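Local coordinates for aminoglycoside-O-phosphotransferase VIII (Streptomyces rimosus, PDB 4H05), which probably transfers a phosphate group from ATP to the 3'-hydroxyl of aminoglycoside antibiotics, a magnesium-dependent kinase reaction that confers resistance, at residues A[71-76]-A[124-129]. Residues are numbered along the deposited sequence; the frame is centred on the assembly and turned at random.
Sequences VGIPVP and HALDWE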
loop_
_atom_site.group_PDB
_atom_site.type_symbol
_atom_site.label_atom_id
_atom_site.label_comp_id
_atom_site.label_asym_id
_atom_site.label_seq_id
_atom_site.Cartn_x
_atom_site.Cartn_y
_atom_site.Cartn_z
ATOM N N VAL A 71 -17.125 -3.531 3.922
ATOM C CA VAL A 71 -17.311 -4.543 2.911
ATOM C C VAL A 71 -16.621 -5.891 3.147
ATOM O O VAL A 71 -16.750 -6.788 2.326
ATOM C CB VAL A 71 -17.043 -4.001 1.506
ATOM C CG1 VAL A 71 -18.050 -2.849 1.306
ATOM C CG2 VAL A 71 -15.542 -3.685 1.328
ATOM N N GLY A 72 -15.958 -6.037 4.276
ATOM C CA GLY A 72 -15.476 -7.334 4.698
ATOM C C GLY A 72 -14.019 -7.658 4.447
ATOM O O GLY A 72 -13.616 -8.803 4.706
ATOM N N ILE A 73 -13.204 -6.665 4.062
ATOM C CA ILE A 73 -11.726 -6.882 3.953
ATOM C C ILE A 73 -11.140 -6.654 5.318
ATOM O O ILE A 73 -11.552 -5.737 5.980
ATOM C CB ILE A 73 -11.106 -5.866 2.969
ATOM C CG1 ILE A 73 -11.733 -6.042 1.586
ATOM C CG2 ILE A 73 -9.586 -5.956 2.955
ATOM C CD1 ILE A 73 -11.373 -7.381 0.890
ATOM N N PRO A 74 -10.152 -7.460 5.750
ATOM C CA PRO A 74 -9.597 -7.260 7.080
ATOM C C PRO A 74 -8.679 -6.060 7.156
ATOM O O PRO A 74 -7.703 -6.027 6.488
ATOM C CB PRO A 74 -8.824 -8.516 7.328
ATOM C CG PRO A 74 -8.436 -9.012 5.977
ATOM C CD PRO A 74 -9.524 -8.578 5.030
ATOM N N VAL A 75 -9.014 -5.074 7.961
ATOM C CA VAL A 75 -8.372 -3.773 7.962
ATOM C C VAL A 75 -8.526 -3.338 9.420
ATOM O O VAL A 75 -9.502 -3.641 10.048
ATOM C CB VAL A 75 -9.162 -2.965 6.909
ATOM C CG1 VAL A 75 -10.306 -2.165 7.472
ATOM C CG2 VAL A 75 -8.284 -2.236 5.948
ATOM N N PRO A 76 -7.553 -2.633 10.008
ATOM C CA PRO A 76 -7.904 -2.341 11.405
ATOM C C PRO A 76 -8.937 -1.197 11.539
ATOM O O PRO A 76 -9.029 -0.356 10.693
ATOM C CB PRO A 76 -6.598 -1.823 11.961
ATOM C CG PRO A 76 -6.020 -1.066 10.774
ATOM C CD PRO A 76 -6.356 -1.897 9.561
ATOM N N HIS A 124 -10.178 -8.220 -5.131
ATOM C CA HIS A 124 -10.642 -8.151 -6.525
ATOM C C HIS A 124 -11.953 -8.794 -6.760
ATOM O O HIS A 124 -12.410 -8.693 -7.841
ATOM C CB HIS A 124 -9.604 -8.595 -7.550
ATOM C CG HIS A 124 -8.263 -7.914 -7.381
ATOM N ND1 HIS A 124 -7.126 -8.413 -7.890
ATOM C CD2 HIS A 124 -7.910 -6.799 -6.675
ATOM C CE1 HIS A 124 -6.089 -7.628 -7.536
ATOM N NE2 HIS A 124 -6.556 -6.639 -6.798
ATOM N N ALA A 125 -12.578 -9.413 -5.737
ATOM C CA ALA A 125 -13.929 -9.994 -5.866
ATOM C C ALA A 125 -14.961 -8.992 -5.571
ATOM O O ALA A 125 -16.098 -9.256 -5.814
ATOM C CB ALA A 125 -14.143 -11.157 -4.925
ATOM N N LEU A 126 -14.597 -7.877 -4.930
ATOM C CA LEU A 126 -15.577 -6.827 -4.699
ATOM C C LEU A 126 -16.106 -6.350 -6.045
ATOM O O LEU A 126 -15.413 -6.357 -7.009
ATOM C CB LEU A 126 -14.939 -5.648 -3.958
ATOM C CG LEU A 126 -14.720 -5.957 -2.517
ATOM C CD1 LEU A 126 -13.714 -5.024 -1.872
ATOM C CD2 LEU A 126 -16.079 -5.920 -1.851
ATOM N N ASP A 127 -17.342 -5.904 -6.103
ATOM C CA ASP A 127 -17.860 -5.335 -7.318
ATOM C C ASP A 127 -17.390 -3.850 -7.314
ATOM O O ASP A 127 -17.788 -3.070 -6.489
ATOM C CB ASP A 127 -19.398 -5.503 -7.294
ATOM C CG ASP A 127 -20.106 -4.826 -8.484
ATOM O OD1 ASP A 127 -21.332 -4.996 -8.594
ATOM O OD2 ASP A 127 -19.459 -4.120 -9.295
ATOM N N TRP A 128 -16.492 -3.471 -8.207
ATOM C CA TRP A 128 -16.006 -2.084 -8.248
ATOM C C TRP A 128 -17.029 -1.041 -8.395
ATOM O O TRP A 128 -16.774 0.095 -7.990
ATOM C CB TRP A 128 -14.968 -1.865 -9.310
ATOM C CG TRP A 128 -15.423 -2.122 -10.714
ATOM C CD1 TRP A 128 -15.339 -3.331 -11.438
ATOM C CD2 TRP A 128 -16.090 -1.183 -11.595
ATOM N NE1 TRP A 128 -15.833 -3.179 -12.700
ATOM C CE2 TRP A 128 -16.292 -1.902 -12.877
ATOM C CE3 TRP A 128 -16.480 0.157 -11.494
ATOM C CZ2 TRP A 128 -16.930 -1.315 -13.949
ATOM C CZ3 TRP A 128 -17.064 0.768 -12.631
ATOM C CH2 TRP A 128 -17.301 0.039 -13.820
ATOM N N GLU A 129 -18.217 -1.373 -8.920
ATOM C CA GLU A 129 -19.299 -0.377 -8.982
ATOM C C GLU A 129 -19.856 -0.039 -7.628
ATOM O O GLU A 129 -20.571 0.947 -7.531
ATOM C CB GLU A 129 -20.466 -0.787 -9.923
ATOM C CG GLU A 129 -20.052 -1.347 -11.305
ATOM C CD GLU A 129 -21.201 -1.434 -12.305
ATOM O OE1 GLU A 129 -22.400 -1.332 -11.878
ATOM O OE2 GLU A 129 -20.930 -1.590 -13.530
#
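Both methyls of L126 meet V71, and CD1 alone also reaches I73; this small apolar cluster is the whole of the contact. V71 CG2, held before the fork by the valine's branched CB, is 3.9 Å from L126 CD1 and equally far from L126 CD2, while I73 CG1 lies 4.1 Å from L126 CD1. The leucine's length spans the gap between two loops whose nearest CA atoms, those of V71 and L126, are 8.1 Å apart. With CG anti to the carbonyl carbon (chi1 -75°) and the chain nearly extended at chi2 (162°), the fork ends against V71. I73, longer and branched, fills the buried side; V71 and L126 remain partly exposed, and only about 115 Å² is buried in all. Exposed G72, whose positive phi (100°) suits glycine, ends helix 54-71 in a Schellman motif. Beyond the leucine, D127's short carboxylate makes an Asx turn, OD2 accepting from E129 N at 3.0 Å. Consistent with a protein-kinase-like fold, helix 54-71, inserted between strands 43-50 and 78-83 of the N-terminal sheet, here meets the loop after C-terminal helix 109-124: L126 also rests on W67 and on V186 of strand 184-187, and I73 on L68 and on L208 of strand 205-208.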